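Local coordinates for adenosine monophosphate-protein transferase (Bartonella henselae str. Houston-1, PDB 5NH2) that transfers AMP from ATP to tyrosine or threonine hydroxyls of host target proteins through its Fic domain, as a secreted virulence factor, at residues Phe72-Tyr77 and Ile81-Ala86; His9-Pro14 and Pro152-Asn157. All blocks are in the same frame, centred on the assembly; numbering follows the deposited sequence.

Interaction 1 (Phe72-Tyr77 and Ile81-Ala86); sequences FEWAGY and IPFTFA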
loop_
_atom_site.group_PDB
_atom_site.type_symbol
_atom_site.label_atom_id
_atom_site.label_comp_id
_atom_site.label_asym_id
_atom_site.label_seq_id
_atom_site.Cartn_x
_atom_site.Cartn_y
_atom_site.Cartn_z
ATOM N N PHE A 72 13.818 -11.497 9.278
ATOM C CA PHE A 72 14.821 -12.036 8.349
ATOM C C PHE A 72 16.220 -11.506 8.651
ATOM O O PHE A 72 16.408 -10.310 8.896
ATOM C CB PHE A 72 14.488 -11.690 6.869
ATOM C CG PHE A 72 13.078 -12.077 6.429
ATOM C CD1 PHE A 72 12.639 -13.411 6.475
ATOM C CD2 PHE A 72 12.210 -11.115 5.971
ATOM C CE1 PHE A 72 11.367 -13.741 6.100
ATOM C CE2 PHE A 72 10.936 -11.440 5.598
ATOM C CZ PHE A 72 10.502 -12.739 5.647
ATOM N N GLU A 73 17.212 -12.392 8.568
ATOM C CA GLU A 73 18.606 -11.961 8.616
ATOM C C GLU A 73 18.947 -10.988 7.472
ATOM O O GLU A 73 19.781 -10.103 7.643
ATOM C CB GLU A 73 19.541 -13.181 8.581
ATOM C CG GLU A 73 19.515 -14.068 9.837
ATOM C CD GLU A 73 20.368 -15.338 9.704
ATOM O OE1 GLU A 73 19.830 -16.433 10.002
ATOM O OE2 GLU A 73 21.562 -15.246 9.306
ATOM N N TRP A 74 18.290 -11.110 6.322
ATOM C CA TRP A 74 18.582 -10.286 5.153
ATOM C C TRP A 74 17.710 -9.015 5.058
ATOM O O TRP A 74 17.533 -8.472 3.955
ATOM C CB TRP A 74 18.478 -11.126 3.887
ATOM C CG TRP A 74 17.226 -11.974 3.826
ATOM C CD1 TRP A 74 17.080 -13.291 4.282
ATOM C CD2 TRP A 74 15.956 -11.591 3.276
ATOM N NE1 TRP A 74 15.812 -13.723 4.035
ATOM C CE2 TRP A 74 15.087 -12.719 3.423
ATOM C CE3 TRP A 74 15.469 -10.424 2.665
ATOM C CZ2 TRP A 74 13.729 -12.706 2.994
ATOM C CZ3 TRP A 74 14.102 -10.407 2.210
ATOM C CH2 TRP A 74 13.252 -11.550 2.379
ATOM N N ALA A 75 17.055 -8.610 6.147
ATOM C CA ALA A 75 16.286 -7.367 6.117
ATOM C C ALA A 75 17.147 -6.250 5.532
ATOM O O ALA A 75 18.277 -6.030 5.972
ATOM C CB ALA A 75 15.819 -6.985 7.529
ATOM N N GLY A 76 16.629 -5.580 4.500
ATOM C CA GLY A 76 17.397 -4.548 3.818
ATOM C C GLY A 76 18.381 -4.999 2.744
ATOM O O GLY A 76 19.081 -4.148 2.192
ATOM N N TYR A 77 18.491 -6.293 2.435
ATOM C CA TYR A 77 19.371 -6.731 1.351
ATOM C C TYR A 77 18.572 -7.050 0.078
ATOM O O TYR A 77 17.471 -7.620 0.129
ATOM C CB TYR A 77 20.222 -7.950 1.760
ATOM C CG TYR A 77 21.277 -7.697 2.865
ATOM C CD1 TYR A 77 20.887 -7.403 4.174
ATOM C CD2 TYR A 77 22.652 -7.821 2.609
ATOM C CE1 TYR A 77 21.830 -7.204 5.186
ATOM C CE2 TYR A 77 23.583 -7.628 3.611
ATOM C CZ TYR A 77 23.161 -7.313 4.900
ATOM O OH TYR A 77 24.081 -7.118 5.911
ATOM N N ILE A 81 22.131 -9.694 -4.758
ATOM C CA ILE A 81 23.394 -9.670 -4.020
ATOM C C ILE A 81 23.449 -10.919 -3.172
ATOM O O ILE A 81 22.514 -11.163 -2.395
ATOM C CB ILE A 81 23.510 -8.424 -3.138
ATOM C CG1 ILE A 81 23.000 -7.228 -3.912
ATOM C CG2 ILE A 81 24.958 -8.253 -2.618
ATOM C CD1 ILE A 81 23.705 -7.055 -5.190
ATOM N N PRO A 82 24.486 -11.750 -3.276
ATOM C CA PRO A 82 24.522 -13.002 -2.507
ATOM C C PRO A 82 24.496 -12.728 -1.013
ATOM O O PRO A 82 25.304 -11.940 -0.499
ATOM C CB PRO A 82 25.842 -13.649 -2.931
ATOM C CG PRO A 82 26.140 -13.078 -4.246
ATOM C CD PRO A 82 25.479 -11.726 -4.367
ATOM N N PHE A 83 23.580 -13.399 -0.313
ATOM C CA PHE A 83 23.477 -13.231 1.132
ATOM C C PHE A 83 23.831 -14.536 1.832
ATOM O O PHE A 83 23.298 -15.593 1.490
ATOM C CB PHE A 83 22.066 -12.759 1.566
ATOM C CG PHE A 83 21.886 -12.686 3.080
ATOM C CD1 PHE A 83 22.121 -11.505 3.772
ATOM C CD2 PHE A 83 21.510 -13.805 3.814
ATOM C CE1 PHE A 83 21.994 -11.452 5.172
ATOM C CE2 PHE A 83 21.372 -13.739 5.210
ATOM C CZ PHE A 83 21.618 -12.574 5.879
ATOM N N THR A 84 24.682 -14.453 2.844
ATOM C CA THR A 84 25.121 -15.633 3.573
ATOM C C THR A 84 24.482 -15.670 4.956
ATOM O O THR A 84 24.760 -14.809 5.797
ATOM C CB THR A 84 26.641 -15.674 3.689
ATOM O OG1 THR A 84 27.204 -15.822 2.386
ATOM C CG2 THR A 84 27.071 -16.886 4.578
ATOM N N PHE A 85 23.661 -16.687 5.189
ATOM C CA PHE A 85 22.962 -16.875 6.448
ATOM C C PHE A 85 23.926 -17.252 7.582
ATOM O O PHE A 85 25.006 -17.811 7.370
ATOM C CB PHE A 85 21.907 -17.974 6.286
ATOM C CG PHE A 85 20.682 -17.551 5.498
ATOM C CD1 PHE A 85 19.540 -17.084 6.159
ATOM C CD2 PHE A 85 20.672 -17.614 4.105
ATOM C CE1 PHE A 85 18.393 -16.695 5.449
ATOM C CE2 PHE A 85 19.538 -17.219 3.384
ATOM C CZ PHE A 85 18.392 -16.764 4.061
ATOM N N ALA A 86 23.501 -16.984 8.815
ATOM C CA ALA A 86 24.292 -17.456 9.951
ATOM C C ALA A 86 24.507 -18.961 9.921
ATOM O O ALA A 86 25.463 -19.437 10.538
ATOM C CB ALA A 86 23.641 -17.065 11.280
#
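The backbone N-H of Ala86 donates to Glu73, with Ala86 N 2.6 Å from Glu73 OE2 and an N-H...O angle of 163°, so the bond is short and nearly straight. The N-H uses the syn lone pair of OE2, the one facing toward OE1. The Glu73 chain runs extended beyond CG (chi2 175°), which carries the carboxylate past Phe83 to the end of the partner segment; there OE1 lies at the edge of the Phe85 ring, 3.9 Å from Phe85 CD1.

The apolar half of the contact is built round Phe83. Its CG stands anti to the backbone N (chi1 175°), and the ring is sent toward the double turn formed by Phe72-Ala75 (type I) and Trp74-Tyr77 (type II). Over the centre of one face sits Trp74 CB, 3.6 Å from the Phe83 ring centroid, a CH-pi contact; the indole edge also faces this ring, edge-to-face. Phe83 in turn presents its own edge to a face of Tyr77, with Phe83 CD1 3.9 Å from Tyr77 CD2. Phe85 CZ comes within 3.7 Å of Trp74 CD1, the rings steeply inclined, and Phe83 CE2 lies over the Phe85 face.

Trp74, Tyr77, Phe83 and Phe85 thus make an aromatic cluster joining the turns to strand 83-84, which pairs antiparallel with strand 90-91. Phe85 and Ala86 probably bind ATP, as in related Fic enzymes, where such a beta-hairpin flap borders the active site.

Interaction 2 (His9-Pro14 and Pro152-Asn157); sequences HHYVYP and PFREGN. With MG (magnesium ion), chain C.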
loop_
_atom_site.group_PDB
_atom_site.type_symbol
_atom_site.label_atom_id
_atom_site.label_comp_id
_atom_site.label_asym_id
_atom_site.label_seq_id
_atom_site.Cartn_x
_atom_site.Cartn_y
_atom_site.Cartn_z
ATOM N N HIS A 9 17.111 -21.597 -3.574
ATOM C CA HIS A 9 16.593 -22.560 -2.619
ATOM C C HIS A 9 17.095 -22.288 -1.211
ATOM O O HIS A 9 16.450 -22.699 -0.239
ATOM C CB HIS A 9 16.989 -23.983 -3.037
ATOM C CG HIS A 9 16.315 -24.465 -4.285
ATOM N ND1 HIS A 9 16.168 -23.681 -5.409
ATOM C CD2 HIS A 9 15.768 -25.667 -4.593
ATOM C CE1 HIS A 9 15.552 -24.372 -6.352
ATOM N NE2 HIS A 9 15.297 -25.581 -5.882
ATOM N N HIS A 10 18.273 -21.659 -1.066
ATOM C CA HIS A 10 18.836 -21.472 0.268
ATOM C C HIS A 10 18.060 -20.468 1.125
ATOM O O HIS A 10 18.366 -20.348 2.320
ATOM C CB HIS A 10 20.312 -21.054 0.161
ATOM C CG HIS A 10 21.231 -22.186 -0.207
ATOM N ND1 HIS A 10 22.486 -21.984 -0.739
ATOM C CD2 HIS A 10 21.081 -23.530 -0.098
ATOM C CE1 HIS A 10 23.065 -23.152 -0.946
ATOM N NE2 HIS A 10 22.236 -24.105 -0.567
ATOM N N TYR A 11 17.083 -19.743 0.553
ATOM C CA TYR A 11 16.216 -18.859 1.347
ATOM C C TYR A 11 15.182 -19.609 2.219
ATOM O O TYR A 11 14.665 -19.024 3.180
ATOM C CB TYR A 11 15.466 -17.897 0.418
ATOM C CG TYR A 11 16.211 -16.653 -0.058
ATOM C CD1 TYR A 11 16.467 -15.604 0.810
ATOM C CD2 TYR A 11 16.564 -16.490 -1.409
ATOM C CE1 TYR A 11 17.129 -14.436 0.384
ATOM C CE2 TYR A 11 17.235 -15.317 -1.849
ATOM C CZ TYR A 11 17.497 -14.289 -0.952
ATOM O OH TYR A 11 18.141 -13.122 -1.365
ATOM N N VAL A 12 14.857 -20.876 1.908
ATOM C CA VAL A 12 13.809 -21.631 2.591
ATOM C C VAL A 12 14.382 -22.833 3.341
ATOM O O VAL A 12 15.435 -23.388 2.995
ATOM C CB VAL A 12 12.739 -22.107 1.591
ATOM C CG1 VAL A 12 12.150 -20.902 0.828
ATOM C CG2 VAL A 12 13.372 -23.123 0.637
ATOM N N TYR A 13 13.656 -23.258 4.368
ATOM C CA TYR A 13 14.055 -24.459 5.074
ATOM C C TYR A 13 13.955 -25.656 4.120
ATOM O O TYR A 13 12.957 -25.788 3.399
ATOM C CB TYR A 13 13.201 -24.691 6.324
ATOM C CG TYR A 13 13.359 -23.640 7.378
ATOM C CD1 TYR A 13 12.340 -22.763 7.649
ATOM C CD2 TYR A 13 14.535 -23.518 8.096
ATOM C CE1 TYR A 13 12.465 -21.779 8.634
ATOM C CE2 TYR A 13 14.698 -22.506 9.055
ATOM C CZ TYR A 13 13.645 -21.647 9.334
ATOM O OH TYR A 13 13.774 -20.642 10.272
ATOM N N PRO A 14 14.966 -26.521 4.081
ATOM C CA PRO A 14 14.864 -27.728 3.250
ATOM C C PRO A 14 13.550 -28.460 3.472
ATOM O O PRO A 14 13.044 -28.543 4.597
ATOM C CB PRO A 14 16.065 -28.556 3.713
ATOM C CG PRO A 14 17.072 -27.518 4.078
ATOM C CD PRO A 14 16.306 -26.365 4.660
ATOM N N PRO A 152 12.894 -5.340 -6.117
ATOM C CA PRO A 152 14.279 -5.735 -5.834
ATOM C C PRO A 152 14.472 -6.613 -4.610
ATOM O O PRO A 152 15.627 -7.023 -4.398
ATOM C CB PRO A 152 15.021 -4.388 -5.651
ATOM C CG PRO A 152 13.977 -3.452 -5.080
ATOM C CD PRO A 152 12.613 -3.931 -5.729
ATOM N N PHE A 153 13.465 -6.808 -3.735
ATOM C CA PHE A 153 13.654 -7.613 -2.526
ATOM C C PHE A 153 13.118 -9.029 -2.712
ATOM O O PHE A 153 12.265 -9.287 -3.561
ATOM C CB PHE A 153 13.005 -6.982 -1.273
ATOM C CG PHE A 153 13.531 -5.614 -0.959
ATOM C CD1 PHE A 153 14.708 -5.464 -0.249
ATOM C CD2 PHE A 153 12.867 -4.475 -1.420
ATOM C CE1 PHE A 153 15.221 -4.209 0.021
ATOM C CE2 PHE A 153 13.380 -3.203 -1.167
ATOM C CZ PHE A 153 14.555 -3.057 -0.444
ATOM N N ARG A 154 13.703 -9.962 -1.951
ATOM C CA ARG A 154 13.216 -11.338 -1.928
ATOM C C ARG A 154 11.755 -11.424 -1.485
ATOM O O ARG A 154 10.988 -12.235 -2.029
ATOM C CB ARG A 154 14.108 -12.187 -1.019
ATOM C CG ARG A 154 13.569 -13.570 -0.814
ATOM C CD ARG A 154 13.409 -14.273 -2.143
ATOM N NE ARG A 154 12.990 -15.664 -1.999
ATOM C CZ ARG A 154 11.720 -16.058 -2.002
ATOM N NH1 ARG A 154 10.747 -15.164 -2.124
ATOM N NH2 ARG A 154 11.416 -17.348 -1.881
ATOM N N GLU A 155 11.363 -10.630 -0.473
ATOM C CA GLU A 155 9.981 -10.526 -0.003
ATOM C C GLU A 155 9.773 -9.163 0.692
ATOM O O GLU A 155 10.734 -8.537 1.161
ATOM C CB GLU A 155 9.654 -11.701 0.927
ATOM C CG GLU A 155 8.244 -11.700 1.525
ATOM C CD GLU A 155 7.185 -12.281 0.602
ATOM O OE1 GLU A 155 7.369 -13.435 0.144
ATOM O OE2 GLU A 155 6.169 -11.580 0.351
ATOM N N GLY A 156 8.503 -8.702 0.736
ATOM C CA GLY A 156 8.161 -7.395 1.259
ATOM C C GLY A 156 8.286 -6.203 0.296
ATOM O O GLY A 156 8.459 -5.054 0.758
ATOM N N ASN A 157 8.169 -6.426 -1.020
ATOM C CA ASN A 157 8.362 -5.337 -1.993
ATOM C C ASN A 157 7.208 -4.330 -1.984
ATOM O O ASN A 157 7.426 -3.104 -1.953
ATOM C CB ASN A 157 8.559 -5.925 -3.393
ATOM C CG ASN A 157 9.850 -6.722 -3.492
ATOM O OD1 ASN A 157 10.926 -6.133 -3.643
ATOM N ND2 ASN A 157 9.758 -8.064 -3.332
HETATM MG MG MG C . 5.034 -9.442 0.541
#
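With its CG anti to the backbone N (chi1 173°) and a bend at chi2 (58°), Arg154 lays its aliphatic chain across the Tyr11 ring. The evidence for a face contact is direct: Arg154 CG stands 3.8 Å from the Tyr11 ring centroid and almost on the ring normal, a CH-pi arrangement. CB sits above the hydroxyl half of the ring, while NE passes over the side nearer the backbone, with Arg154 NE 3.7 Å from Tyr11 CD2. The arginine chain thus runs from above the hydroxyl end back toward Tyr11 CB, antiparallel to the tyrosine side chain.

The guanidinium does not stack on the phenol. Its plane is turned 82° from the ring, with an edge toward Tyr11 CD2, and no hydrogen bond crosses the contact. Arg154 NE is buried without a polar partner in the model; the contact is van der Waals and CH-pi in character, made by CB, CG, CD and NE over the ring face.

The loop carrying Arg154 is braced from within by Asn157. Phe153 N donates to Asn157 OD1 at 2.6 Å, its N-H lying in the plane of the Asn157 side-chain carbonyl and meeting an OD1 lone pair. Asn157 ND2 reaches Phe153 O at 2.8 Å, from above the plane of the Phe153 carbonyl. Together they hold the side-chain amide fixed against the backbone of Phe153. Next to Arg154, Glu155 OE2 binds the magnesium ion at 2.4 Å, and Gly156 occupies the N-cap position of helix 157-171.

Glu155, Gly156 and Asn157 belong to the ATP site, and His151 followed by PFREGN, then Gly158 and Arg159, matches the Fic motif HPFx[D/E]GNGR: the N-terminal segment packs against the active-site loop of the Fic fold.

How the interactions relate
The centres of the two interactions lie 9 Å apart, and the contacts touch. Along the chain the order is 9-14, 72-77, 81-86, 152-157: interaction 1 is local, whereas interaction 2 joins the N-terminal region to the loop between helices 133-150 and 157-171. Interaction 1 and segment 152-157 belong to the Fic domain, onto which segment 9-14 packs. Trp74 is the main bridge, its CH2 lying 3.5 Å from Glu155 N and 3.6 Å from Arg154 CB, and its ring also meets Tyr11 edge-to-face. A further touch is Phe85 CE2, 3.5 Å from His10 O. The probable ATP-binding residues of interaction 1 are thereby linked, through shared packing, to the ATP-binding loop of interaction 2.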